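PDB 1JKM: brefeldin A esterase from Bacillus subtilis, which hydrolyses the ester bond of brefeldin A as a serine hydrolase of the alpha/beta hydrolase family, related to mammalian hormone-sensitive lipase. Local coordinates for residues D78-T86 against T96-G104; I87-L97 against E166-W174. All blocks are in the same frame, centred on the assembly; numbering follows the deposited sequence.

Interaction 1: residues D78-T86 against T96-G104; sequences DDVETSTET and TLHVFRPAG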
loop_
_atom_site.group_PDB
_atom_site.type_symbol
_atom_site.label_atom_id
_atom_site.label_comp_id
_atom_site.label_asym_id
_atom_site.label_seq_id
_atom_site.Cartn_x
_atom_site.Cartn_y
_atom_site.Cartn_z
ATOM N N ASP B 78 -17.849 -15.574 8.120
ATOM C CA ASP B 78 -17.817 -16.061 9.496
ATOM C C ASP B 78 -18.714 -17.260 9.738
ATOM O O ASP B 78 -18.854 -17.711 10.888
ATOM C CB ASP B 78 -18.156 -14.945 10.492
ATOM C CG ASP B 78 -17.015 -13.945 10.624
ATOM O OD1 ASP B 78 -15.854 -14.373 10.791
ATOM O OD2 ASP B 78 -17.280 -12.726 10.540
ATOM N N ASP B 79 -19.186 -17.919 8.691
ATOM C CA ASP B 79 -20.169 -18.986 8.873
ATOM C C ASP B 79 -19.435 -20.329 8.937
ATOM O O ASP B 79 -19.460 -21.165 8.037
ATOM C CB ASP B 79 -21.285 -18.976 7.858
ATOM C CG ASP B 79 -20.938 -18.727 6.416
ATOM O OD1 ASP B 79 -20.075 -17.882 6.087
ATOM O OD2 ASP B 79 -21.572 -19.408 5.570
ATOM N N VAL B 80 -18.666 -20.469 10.009
ATOM C CA VAL B 80 -17.642 -21.492 10.146
ATOM C C VAL B 80 -17.910 -22.148 11.495
ATOM O O VAL B 80 -18.230 -21.414 12.439
ATOM C CB VAL B 80 -16.228 -20.886 10.089
ATOM C CG1 VAL B 80 -15.148 -21.779 10.667
ATOM C CG2 VAL B 80 -15.905 -20.573 8.622
ATOM N N GLU B 81 -17.929 -23.470 11.535
ATOM C CA GLU B 81 -17.891 -24.098 12.856
ATOM C C GLU B 81 -16.539 -24.726 13.155
ATOM O O GLU B 81 -15.702 -25.061 12.313
ATOM C CB GLU B 81 -19.023 -25.076 13.054
ATOM C CG GLU B 81 -19.641 -25.765 11.860
ATOM C CD GLU B 81 -20.525 -26.898 12.381
ATOM O OE1 GLU B 81 -21.674 -26.578 12.761
ATOM O OE2 GLU B 81 -20.041 -28.052 12.418
ATOM N N THR B 82 -16.312 -24.812 14.457
ATOM C CA THR B 82 -15.030 -25.123 15.065
ATOM C C THR B 82 -15.235 -26.274 16.040
ATOM O O THR B 82 -16.302 -26.457 16.629
ATOM C CB THR B 82 -14.534 -23.893 15.840
ATOM O OG1 THR B 82 -15.673 -23.510 16.644
ATOM C CG2 THR B 82 -14.179 -22.715 14.931
ATOM N N SER B 83 -14.243 -27.131 16.151
ATOM C CA SER B 83 -14.278 -28.207 17.142
ATOM C C SER B 83 -12.829 -28.453 17.490
ATOM O O SER B 83 -11.972 -27.874 16.791
ATOM C CB SER B 83 -14.934 -29.436 16.538
ATOM O OG SER B 83 -14.227 -29.781 15.354
ATOM N N THR B 84 -12.581 -29.191 18.576
ATOM C CA THR B 84 -11.190 -29.465 18.928
ATOM C C THR B 84 -11.007 -30.968 19.113
ATOM O O THR B 84 -11.978 -31.698 19.341
ATOM C CB THR B 84 -10.712 -28.748 20.194
ATOM O OG1 THR B 84 -11.435 -29.264 21.320
ATOM C CG2 THR B 84 -10.960 -27.250 20.176
ATOM N N GLU B 85 -9.788 -31.443 18.898
ATOM C CA GLU B 85 -9.453 -32.846 19.072
ATOM C C GLU B 85 -8.132 -32.870 19.847
ATOM O O GLU B 85 -7.379 -31.898 19.775
ATOM C CB GLU B 85 -9.272 -33.604 17.777
ATOM C CG GLU B 85 -10.465 -33.699 16.863
ATOM C CD GLU B 85 -11.435 -34.829 17.126
ATOM O OE1 GLU B 85 -11.217 -35.649 18.044
ATOM O OE2 GLU B 85 -12.446 -34.898 16.381
ATOM N N THR B 86 -7.899 -33.921 20.628
ATOM C CA THR B 86 -6.582 -34.074 21.240
ATOM C C THR B 86 -5.976 -35.387 20.773
ATOM O O THR B 86 -6.715 -36.368 20.641
ATOM C CB THR B 86 -6.741 -34.048 22.770
ATOM O OG1 THR B 86 -7.374 -32.820 23.175
ATOM C CG2 THR B 86 -5.400 -34.203 23.452
ATOM N N THR B 96 -3.167 -30.412 20.945
ATOM C CA THR B 96 -4.513 -29.970 20.543
ATOM C C THR B 96 -4.575 -29.719 19.041
ATOM O O THR B 96 -3.696 -29.081 18.490
ATOM C CB THR B 96 -4.917 -28.675 21.274
ATOM O OG1 THR B 96 -4.665 -28.898 22.666
ATOM C CG2 THR B 96 -6.373 -28.337 21.029
ATOM N N LEU B 97 -5.619 -30.217 18.400
ATOM C CA LEU B 97 -5.949 -29.844 17.031
ATOM C C LEU B 97 -7.203 -28.977 17.052
ATOM O O LEU B 97 -8.196 -29.356 17.679
ATOM C CB LEU B 97 -6.185 -31.066 16.155
ATOM C CG LEU B 97 -5.087 -32.125 16.062
ATOM C CD1 LEU B 97 -5.535 -33.228 15.108
ATOM C CD2 LEU B 97 -3.751 -31.566 15.617
ATOM N N HIS B 98 -7.134 -27.844 16.358
ATOM C CA HIS B 98 -8.298 -26.964 16.236
ATOM C C HIS B 98 -8.890 -27.049 14.834
ATOM O O HIS B 98 -8.158 -26.774 13.871
ATOM C CB HIS B 98 -7.860 -25.526 16.484
ATOM C CG HIS B 98 -7.366 -25.196 17.852
ATOM N ND1 HIS B 98 -6.036 -25.220 18.197
ATOM C CD2 HIS B 98 -8.038 -24.801 18.966
ATOM C CE1 HIS B 98 -5.891 -24.873 19.460
ATOM N NE2 HIS B 98 -7.096 -24.611 19.951
ATOM N N VAL B 99 -10.091 -27.541 14.698
ATOM C CA VAL B 99 -10.753 -27.886 13.457
ATOM C C VAL B 99 -11.829 -26.876 13.070
ATOM O O VAL B 99 -12.745 -26.522 13.809
ATOM C CB VAL B 99 -11.422 -29.277 13.535
ATOM C CG1 VAL B 99 -12.110 -29.654 12.228
ATOM C CG2 VAL B 99 -10.405 -30.349 13.904
ATOM N N PHE B 100 -11.741 -26.349 11.852
ATOM C CA PHE B 100 -12.623 -25.344 11.301
ATOM C C PHE B 100 -13.286 -25.874 10.037
ATOM O O PHE B 100 -12.589 -26.442 9.175
ATOM C CB PHE B 100 -11.769 -24.130 10.870
ATOM C CG PHE B 100 -10.978 -23.488 11.968
ATOM C CD1 PHE B 100 -9.759 -24.008 12.387
ATOM C CD2 PHE B 100 -11.453 -22.332 12.575
ATOM C CE1 PHE B 100 -9.029 -23.421 13.394
ATOM C CE2 PHE B 100 -10.720 -21.730 13.588
ATOM C CZ PHE B 100 -9.522 -22.263 13.997
ATOM N N ARG B 101 -14.600 -25.782 9.919
ATOM C CA ARG B 101 -15.226 -26.145 8.635
ATOM C C ARG B 101 -16.419 -25.253 8.352
ATOM O O ARG B 101 -16.970 -24.645 9.278
ATOM C CB ARG B 101 -15.605 -27.630 8.697
ATOM C CG ARG B 101 -16.482 -27.928 9.897
ATOM C CD ARG B 101 -17.194 -29.272 9.742
ATOM N NE ARG B 101 -16.238 -30.358 9.870
ATOM C CZ ARG B 101 -15.940 -31.214 8.892
ATOM N NH1 ARG B 101 -16.527 -31.142 7.707
ATOM N NH2 ARG B 101 -15.043 -32.143 9.176
ATOM N N PRO B 102 -16.786 -25.075 7.091
ATOM C CA PRO B 102 -17.949 -24.296 6.704
ATOM C C PRO B 102 -19.255 -24.825 7.293
ATOM O O PRO B 102 -19.514 -26.017 7.188
ATOM C CB PRO B 102 -17.992 -24.372 5.191
ATOM C CG PRO B 102 -17.022 -25.392 4.766
ATOM C CD PRO B 102 -16.285 -25.901 5.967
ATOM N N ALA B 103 -20.012 -23.997 7.998
ATOM C CA ALA B 103 -21.288 -24.433 8.566
ATOM C C ALA B 103 -22.248 -24.876 7.461
ATOM O O ALA B 103 -22.497 -24.140 6.510
ATOM C CB ALA B 103 -21.946 -23.332 9.376
ATOM N N GLY B 104 -22.740 -26.104 7.567
ATOM C CA GLY B 104 -23.956 -26.507 6.868
ATOM C C GLY B 104 -23.613 -26.935 5.443
ATOM O O GLY B 104 -24.351 -26.691 4.489
HETATM O O HOH W 1 -20.714 -21.916 5.199
HETATM O O HOH W 2 -15.383 -27.935 13.267
#

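Interaction 2: residues I87-L97 against E166-W174; sequences ILGVDGNEITL and EDCLAAVLW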
loop_
_atom_site.group_PDB
_atom_site.type_symbol
_atom_site.label_atom_id
_atom_site.label_comp_id
_atom_site.label_asym_id
_atom_site.label_seq_id
_atom_site.Cartn_x
_atom_site.Cartn_y
_atom_site.Cartn_z
ATOM N N ILE B 87 -4.741 -35.397 20.309
ATOM C CA ILE B 87 -3.997 -36.617 20.061
ATOM C C ILE B 87 -2.734 -36.625 20.911
ATOM O O ILE B 87 -2.383 -35.594 21.504
ATOM C CB ILE B 87 -3.599 -36.716 18.563
ATOM C CG1 ILE B 87 -2.591 -35.641 18.203
ATOM C CG2 ILE B 87 -4.845 -36.643 17.685
ATOM C CD1 ILE B 87 -2.088 -35.611 16.778
ATOM N N LEU B 88 -2.018 -37.741 20.957
ATOM C CA LEU B 88 -0.734 -37.761 21.652
ATOM C C LEU B 88 0.442 -37.799 20.682
ATOM O O LEU B 88 0.395 -38.511 19.683
ATOM C CB LEU B 88 -0.629 -38.974 22.585
ATOM C CG LEU B 88 -1.511 -38.931 23.839
ATOM C CD1 LEU B 88 -2.485 -40.094 23.838
ATOM C CD2 LEU B 88 -0.632 -38.940 25.078
ATOM N N GLY B 89 1.528 -37.123 21.046
ATOM C CA GLY B 89 2.709 -37.103 20.200
ATOM C C GLY B 89 3.769 -38.031 20.785
ATOM O O GLY B 89 3.550 -38.829 21.701
ATOM N N VAL B 90 4.994 -37.860 20.321
ATOM C CA VAL B 90 6.045 -38.870 20.479
ATOM C C VAL B 90 6.542 -38.981 21.906
ATOM O O VAL B 90 7.063 -40.029 22.332
ATOM C CB VAL B 90 7.122 -38.531 19.433
ATOM C CG1 VAL B 90 8.503 -39.061 19.729
ATOM C CG2 VAL B 90 6.626 -39.085 18.089
ATOM N N ASP B 91 6.391 -37.923 22.699
ATOM C CA ASP B 91 6.852 -37.889 24.075
ATOM C C ASP B 91 5.723 -38.146 25.064
ATOM O O ASP B 91 5.714 -37.603 26.169
ATOM C CB ASP B 91 7.526 -36.548 24.367
ATOM C CG ASP B 91 8.806 -36.323 23.597
ATOM O OD1 ASP B 91 9.714 -37.180 23.680
ATOM O OD2 ASP B 91 8.948 -35.293 22.892
ATOM N N GLY B 92 4.640 -38.786 24.655
ATOM C CA GLY B 92 3.368 -38.809 25.334
ATOM C C GLY B 92 2.763 -37.454 25.644
ATOM O O GLY B 92 1.884 -37.371 26.507
ATOM N N ASN B 93 3.028 -36.429 24.834
ATOM C CA ASN B 93 2.456 -35.101 25.027
ATOM C C ASN B 93 1.095 -34.953 24.374
ATOM O O ASN B 93 0.796 -35.536 23.326
ATOM C CB ASN B 93 3.466 -34.075 24.512
ATOM C CG ASN B 93 3.938 -34.332 23.088
ATOM O OD1 ASN B 93 4.421 -35.427 22.784
ATOM N ND2 ASN B 93 3.806 -33.317 22.232
ATOM N N GLU B 94 0.187 -34.203 25.001
ATOM C CA GLU B 94 -1.115 -33.934 24.390
ATOM C C GLU B 94 -0.983 -32.845 23.320
ATOM O O GLU B 94 -0.305 -31.843 23.531
ATOM C CB GLU B 94 -2.172 -33.523 25.419
ATOM C CG GLU B 94 -3.020 -34.682 25.924
ATOM C CD GLU B 94 -3.733 -34.376 27.230
ATOM O OE1 GLU B 94 -4.300 -33.268 27.365
ATOM O OE2 GLU B 94 -3.730 -35.248 28.128
ATOM N N ILE B 95 -1.506 -33.157 22.138
ATOM C CA ILE B 95 -1.440 -32.158 21.047
ATOM C C ILE B 95 -2.852 -31.699 20.722
ATOM O O ILE B 95 -3.698 -32.488 20.285
ATOM C CB ILE B 95 -0.712 -32.691 19.806
ATOM C CG1 ILE B 95 0.742 -33.093 20.080
ATOM C CG2 ILE B 95 -0.706 -31.593 18.726
ATOM C CD1 ILE B 95 1.389 -33.859 18.953
ATOM N N THR B 96 -3.167 -30.412 20.945
ATOM C CA THR B 96 -4.513 -29.970 20.543
ATOM C C THR B 96 -4.575 -29.719 19.041
ATOM O O THR B 96 -3.696 -29.081 18.490
ATOM C CB THR B 96 -4.917 -28.675 21.274
ATOM O OG1 THR B 96 -4.665 -28.898 22.666
ATOM C CG2 THR B 96 -6.373 -28.337 21.029
ATOM N N LEU B 97 -5.619 -30.217 18.400
ATOM C CA LEU B 97 -5.949 -29.844 17.031
ATOM C C LEU B 97 -7.203 -28.977 17.052
ATOM O O LEU B 97 -8.196 -29.356 17.679
ATOM C CB LEU B 97 -6.185 -31.066 16.155
ATOM C CG LEU B 97 -5.087 -32.125 16.062
ATOM C CD1 LEU B 97 -5.535 -33.228 15.108
ATOM C CD2 LEU B 97 -3.751 -31.566 15.617
ATOM N N GLU B 166 8.274 -33.278 15.059
ATOM C CA GLU B 166 7.569 -34.507 15.435
ATOM C C GLU B 166 6.114 -34.285 15.735
ATOM O O GLU B 166 5.236 -35.109 15.415
ATOM C CB GLU B 166 8.309 -35.164 16.629
ATOM C CG GLU B 166 9.706 -35.573 16.215
ATOM C CD GLU B 166 9.806 -36.911 15.509
ATOM O OE1 GLU B 166 8.812 -37.604 15.225
ATOM O OE2 GLU B 166 10.981 -37.286 15.245
ATOM N N ASP B 167 5.792 -33.216 16.474
ATOM C CA ASP B 167 4.385 -32.925 16.767
ATOM C C ASP B 167 3.559 -32.702 15.484
ATOM O O ASP B 167 2.439 -33.214 15.401
ATOM C CB ASP B 167 4.282 -31.708 17.682
ATOM C CG ASP B 167 4.709 -31.829 19.121
ATOM O OD1 ASP B 167 4.682 -32.957 19.665
ATOM O OD2 ASP B 167 5.089 -30.808 19.757
ATOM N N CYS B 168 4.104 -31.918 14.540
ATOM C CA CYS B 168 3.409 -31.680 13.271
ATOM C C CYS B 168 3.251 -32.967 12.457
ATOM O O CYS B 168 2.172 -33.250 11.954
ATOM C CB CYS B 168 4.166 -30.623 12.445
ATOM S SG CYS B 168 4.204 -28.937 13.159
ATOM N N LEU B 169 4.317 -33.771 12.317
ATOM C CA LEU B 169 4.208 -35.100 11.726
ATOM C C LEU B 169 3.161 -35.969 12.401
ATOM O O LEU B 169 2.317 -36.538 11.703
ATOM C CB LEU B 169 5.556 -35.822 11.735
ATOM C CG LEU B 169 5.834 -37.075 10.910
ATOM C CD1 LEU B 169 5.386 -38.330 11.639
ATOM C CD2 LEU B 169 5.189 -37.032 9.532
ATOM N N ALA B 170 3.170 -36.129 13.736
ATOM C CA ALA B 170 2.050 -36.834 14.384
ATOM C C ALA B 170 0.681 -36.381 13.905
ATOM O O ALA B 170 -0.226 -37.188 13.605
ATOM C CB ALA B 170 2.162 -36.690 15.901
ATOM N N ALA B 171 0.432 -35.063 13.883
ATOM C CA ALA B 171 -0.872 -34.545 13.468
ATOM C C ALA B 171 -1.207 -34.845 12.014
ATOM O O ALA B 171 -2.337 -35.228 11.709
ATOM C CB ALA B 171 -0.847 -33.017 13.667
ATOM N N VAL B 172 -0.234 -34.710 11.105
ATOM C CA VAL B 172 -0.491 -35.029 9.692
ATOM C C VAL B 172 -0.878 -36.493 9.533
ATOM O O VAL B 172 -1.881 -36.789 8.897
ATOM C CB VAL B 172 0.708 -34.659 8.789
ATOM C CG1 VAL B 172 0.665 -35.310 7.417
ATOM C CG2 VAL B 172 0.775 -33.141 8.594
ATOM N N LEU B 173 -0.130 -37.415 10.139
ATOM C CA LEU B 173 -0.499 -38.833 10.102
ATOM C C LEU B 173 -1.844 -39.145 10.718
ATOM O O LEU B 173 -2.679 -39.842 10.120
ATOM C CB LEU B 173 0.580 -39.648 10.829
ATOM C CG LEU B 173 1.987 -39.590 10.252
ATOM C CD1 LEU B 173 2.912 -40.498 11.054
ATOM C CD2 LEU B 173 2.006 -39.962 8.771
ATOM N N TRP B 174 -2.178 -38.510 11.850
ATOM C CA TRP B 174 -3.521 -38.648 12.389
ATOM C C TRP B 174 -4.626 -38.231 11.445
ATOM O O TRP B 174 -5.695 -38.838 11.295
ATOM C CB TRP B 174 -3.613 -37.855 13.708
ATOM C CG TRP B 174 -4.893 -38.123 14.438
ATOM C CD1 TRP B 174 -5.119 -39.101 15.372
ATOM C CD2 TRP B 174 -6.121 -37.402 14.296
ATOM N NE1 TRP B 174 -6.424 -39.024 15.817
ATOM C CE2 TRP B 174 -7.056 -37.986 15.169
ATOM C CE3 TRP B 174 -6.522 -36.315 13.512
ATOM C CZ2 TRP B 174 -8.365 -37.523 15.275
ATOM C CZ3 TRP B 174 -7.820 -35.857 13.622
ATOM C CH2 TRP B 174 -8.731 -36.461 14.498
HETATM O O HOH W 3 5.176 -35.628 18.544
#

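Interaction 1: residues D78-T86 against T96-G104
Val80 and Thr82 meet Phe100 across the two arms of a beta hairpin, the antiparallel strands 80-88 and 94-102 that begin the central sheet of this alpha/beta hydrolase. Phe100 is buried beneath them. Thr82 CG2 lies 3.6 Å from Phe100 CD2, while Val80 CG1, anti to its backbone N (chi1 161°), arrives at the edge of the same ring, 4.1 Å from Phe100 CB. Helix 128-139 closes over the patch with Cys134 and Ala138. Paired backbone bonds join Glu81 to Arg101, Ser83 to Val99 and Glu85 to Leu97, and at the open end Ala103 N donates to Asp79 O.

Strand 94-102 carries the buried side chains Leu97, Val99 and Phe100, whereas Glu81 and Ser83 of strand 80-88 are exposed to solvent. Glu81 extends past Ala103, its OE2 still 5.1 Å from Arg101 NE, too far for a salt bridge, and the carboxylate and guanidinium planes are nearly perpendicular at 87°. Arg101 instead gives NH2 to the carbonyl of Leu182. Further along, Ser83 OG sits 3.4 Å from Val99 CB and a water links the two residues: it is hydrogen-bonded to Ser83 OG and donates to Val99 O, each at 3.0 Å.

Interaction 2: residues I87-L97 against E166-W174
Ile87 drives two branches into helix 163-177. Its CG2 methyl sits over the face of the Trp174 indole in a CH-pi contact, 3.3 Å from the centroid of the five-membered ring and only 8° off its normal. With CG1 between the backbone N and the carbonyl carbon (chi1 67°) and the chain extended beyond it, CD1 reaches the helix backbone, 3.7 Å from Ala171 CA.

The small residues Ala170 and Ala171 provide the shallow places that the strand side chains fill. Ile95 CD1 fits into the corner formed by Ala170 CB and the Asp167 side chain, and Leu97 straddles the next turn, with CD2 3.8 Å from Ala171 CB and CD1 3.6 Å from Trp174 CE3. At Gly89 the backbone itself approaches the helix, CA lying 4.4 Å from Ala170 CB.

At the turn the contact becomes polar. Asn93 ND2 donates to Asp167 OD1 (2.7 Å), nearly in its own amide plane and on the syn side of the carboxylate, though 34° out of that plane. A water bridges Val90 N to the same oxygen, and Arg150 forms salt bridges with both Asp167 OD2 and Asp91 OD2. Asp167 is thus held through both oxygens, an environment that probably favours its ionised form although the residue is buried.

In the fold
Both interactions are built on the hairpin of strands 80-88 and 94-102, with centres 18 Å apart and Thr96 and Leu97 in common. Interaction 1 zips the two arms together; interaction 2 takes the hairpin's turn end and lays it on helix 163-177, which comes later in the chain. Their segments alternate in sequence, 78-86, 87-97, 96-104 and then 166-174. They touch where Glu85 CG packs against Trp174 CH2. Strand 94-102 also pairs antiparallel with strand 143-147, and strand 80-88 is the outermost strand at this side of the sheet. Helix 163-177 joins this margin to the alpha/beta hydrolase core, packing also on strand 143-147 through Ala171 and on helix 194-208.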